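Uracil-DNA glycosylase (Epstein-Barr virus, PDB 6LYJ) is a viral member of the uracil-DNA glycosylase superfamily, an alpha/beta protein built round a four-stranded parallel sheet. Local coordinates at residues L146-I151 against H173-L178. Numbering follows the deposited sequence.
Sequences LLLNTI and HVISLL
Leu-146 and Leu-148 reach from strand 145-149 onto Val-174, Ile-175 and Leu-178 of helix 167-181, in the beta-alpha-beta crossover of this alpha/beta fold. The helix leads from the edge strand 145-149 to strand 186-190, and on its way it lies over strand 85-89. The axes of 146-149 and 173-178 run roughly antiparallel, at 149°, and come within 11.0 Å. Leucines are long enough to span such a spacing from the strand, and every touching residue is buried and apolar.

Alternation along the strand sends Leu-146 and Leu-148 to the helix, while Leu-147 between them packs on Ile-87 and Leu-137. In Leu-148 the CG methine lies opposite the backbone N (chi1 177°) and CD2 continues the extended chain, so that this methyl stands straight out from the strand. Leu-148 CD2 sits over the gap between two successive helix residues, 4.0 Å from both Val-174 CG1 and Ile-175 CG1. Beta-branched Val-174 offers a methyl close to the helix backbone. Ile-175 leaves the helix more obliquely, but its CG1, lying beside the backbone N (chi1 -66°), turns back to the strand; its side chain also touches Leu-88 of the neighbouring strand.

One helical turn beyond Val-174, Leu-178 extends toward the sheet, touching Val-86 as well as Leu-146. Trp-34 of helix 32-38 packs against both Leu-146 and Val-174. The two leucines cross at a slant and meet through single methyls, Leu-146 CD2 lying 3.6 Å from Leu-178 CD1.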
loop_
_atom_site.group_PDB
_atom_site.type_symbol
_atom_site.label_atom_id
_atom_site.label_comp_id
_atom_site.label_asym_id
_atom_site.label_seq_id
_atom_site.Cartn_x
_atom_site.Cartn_y
_atom_site.Cartn_z
ATOM N N LEU A 146 -13.297 -4.892 -3.584
ATOM C CA LEU A 146 -12.762 -5.348 -2.308
ATOM C C LEU A 146 -11.356 -4.788 -2.136
ATOM O O LEU A 146 -10.449 -5.125 -2.904
ATOM C CB LEU A 146 -12.758 -6.876 -2.223
ATOM C CG LEU A 146 -12.548 -7.425 -0.810
ATOM C CD1 LEU A 146 -13.807 -7.193 0.015
ATOM C CD2 LEU A 146 -12.178 -8.904 -0.815
ATOM N N LEU A 147 -11.186 -3.932 -1.132
ATOM C CA LEU A 147 -9.921 -3.254 -0.854
ATOM C C LEU A 147 -9.253 -3.991 0.303
ATOM O O LEU A 147 -9.411 -3.632 1.471
ATOM C CB LEU A 147 -10.166 -1.783 -0.535
ATOM C CG LEU A 147 -10.786 -0.978 -1.685
ATOM C CD1 LEU A 147 -11.517 0.250 -1.166
ATOM C CD2 LEU A 147 -9.711 -0.580 -2.689
ATOM N N LEU A 148 -8.501 -5.034 -0.034
ATOM C CA LEU A 148 -8.024 -6.021 0.928
ATOM C C LEU A 148 -6.531 -5.845 1.175
ATOM O O LEU A 148 -5.712 -6.112 0.289
ATOM C CB LEU A 148 -8.326 -7.432 0.429
ATOM C CG LEU A 148 -7.813 -8.562 1.320
ATOM C CD1 LEU A 148 -8.456 -8.483 2.695
ATOM C CD2 LEU A 148 -8.082 -9.916 0.658
ATOM N N ASN A 149 -6.182 -5.408 2.383
ATOM C CA ASN A 149 -4.810 -5.482 2.871
ATOM C C ASN A 149 -4.493 -6.919 3.263
ATOM O O ASN A 149 -5.285 -7.567 3.953
ATOM C CB ASN A 149 -4.615 -4.559 4.076
ATOM C CG ASN A 149 -4.397 -3.114 3.685
ATOM O OD1 ASN A 149 -3.839 -2.820 2.629
ATOM N ND2 ASN A 149 -4.836 -2.199 4.544
ATOM N N THR A 150 -3.329 -7.421 2.831
ATOM C CA THR A 150 -2.965 -8.789 3.186
ATOM C C THR A 150 -2.692 -8.927 4.681
ATOM O O THR A 150 -2.888 -10.009 5.248
ATOM C CB THR A 150 -1.744 -9.247 2.378
ATOM O OG1 THR A 150 -0.722 -8.248 2.436
ATOM C CG2 THR A 150 -2.108 -9.487 0.922
ATOM N N ILE A 151 -2.242 -7.854 5.328
ATOM C CA ILE A 151 -2.068 -7.792 6.776
ATOM C C ILE A 151 -3.088 -6.804 7.321
ATOM O O ILE A 151 -3.174 -5.667 6.839
ATOM C CB ILE A 151 -0.635 -7.379 7.162
ATOM C CG1 ILE A 151 0.403 -8.253 6.455
ATOM C CG2 ILE A 151 -0.441 -7.433 8.670
ATOM C CD1 ILE A 151 0.235 -9.742 6.719
ATOM N N HIS A 173 -6.069 -17.210 2.220
ATOM C CA HIS A 173 -7.224 -18.089 2.073
ATOM C C HIS A 173 -8.409 -17.329 1.485
ATOM O O HIS A 173 -9.134 -17.858 0.632
ATOM C CB HIS A 173 -7.577 -18.711 3.425
ATOM C CG HIS A 173 -8.705 -19.698 3.370
ATOM N ND1 HIS A 173 -8.573 -20.948 2.805
ATOM C CD2 HIS A 173 -9.973 -19.628 3.836
ATOM C CE1 HIS A 173 -9.718 -21.600 2.911
ATOM N NE2 HIS A 173 -10.583 -20.821 3.535
ATOM N N VAL A 174 -8.615 -16.084 1.928
ATOM C CA VAL A 174 -9.679 -15.246 1.376
ATOM C C VAL A 174 -9.499 -15.065 -0.129
ATOM O O VAL A 174 -10.459 -15.167 -0.901
ATOM C CB VAL A 174 -9.727 -13.888 2.098
ATOM C CG1 VAL A 174 -10.609 -12.912 1.328
ATOM C CG2 VAL A 174 -10.244 -14.060 3.519
ATOM N N ILE A 175 -8.271 -14.774 -0.564
ATOM C CA ILE A 175 -8.009 -14.601 -1.996
ATOM C C ILE A 175 -8.329 -15.887 -2.750
ATOM O O ILE A 175 -8.978 -15.871 -3.809
ATOM C CB ILE A 175 -6.553 -14.153 -2.223
ATOM C CG1 ILE A 175 -6.331 -12.753 -1.639
ATOM C CG2 ILE A 175 -6.196 -14.190 -3.712
ATOM C CD1 ILE A 175 -4.860 -12.352 -1.520
ATOM N N SER A 176 -7.857 -17.019 -2.219
ATOM C CA SER A 176 -8.104 -18.309 -2.855
ATOM C C SER A 176 -9.597 -18.571 -2.992
ATOM O O SER A 176 -10.071 -19.018 -4.044
ATOM C CB SER A 176 -7.437 -19.426 -2.051
ATOM O OG SER A 176 -6.024 -19.312 -2.087
ATOM N N LEU A 177 -10.355 -18.279 -1.939
ATOM C CA LEU A 177 -11.785 -18.551 -1.960
ATOM C C LEU A 177 -12.515 -17.591 -2.887
ATOM O O LEU A 177 -13.491 -17.976 -3.532
ATOM C CB LEU A 177 -12.355 -18.499 -0.543
ATOM C CG LEU A 177 -12.549 -19.891 0.066
ATOM C CD1 LEU A 177 -11.275 -20.719 -0.041
ATOM C CD2 LEU A 177 -12.987 -19.788 1.508
ATOM N N LEU A 178 -12.072 -16.337 -2.965
ATOM C CA LEU A 178 -12.663 -15.419 -3.937
ATOM C C LEU A 178 -12.461 -15.943 -5.352
ATOM O O LEU A 178 -13.393 -15.951 -6.165
ATOM C CB LEU A 178 -12.056 -14.024 -3.786
ATOM C CG LEU A 178 -12.435 -13.224 -2.537
ATOM C CD1 LEU A 178 -11.469 -12.076 -2.353
ATOM C CD2 LEU A 178 -13.869 -12.709 -2.640
#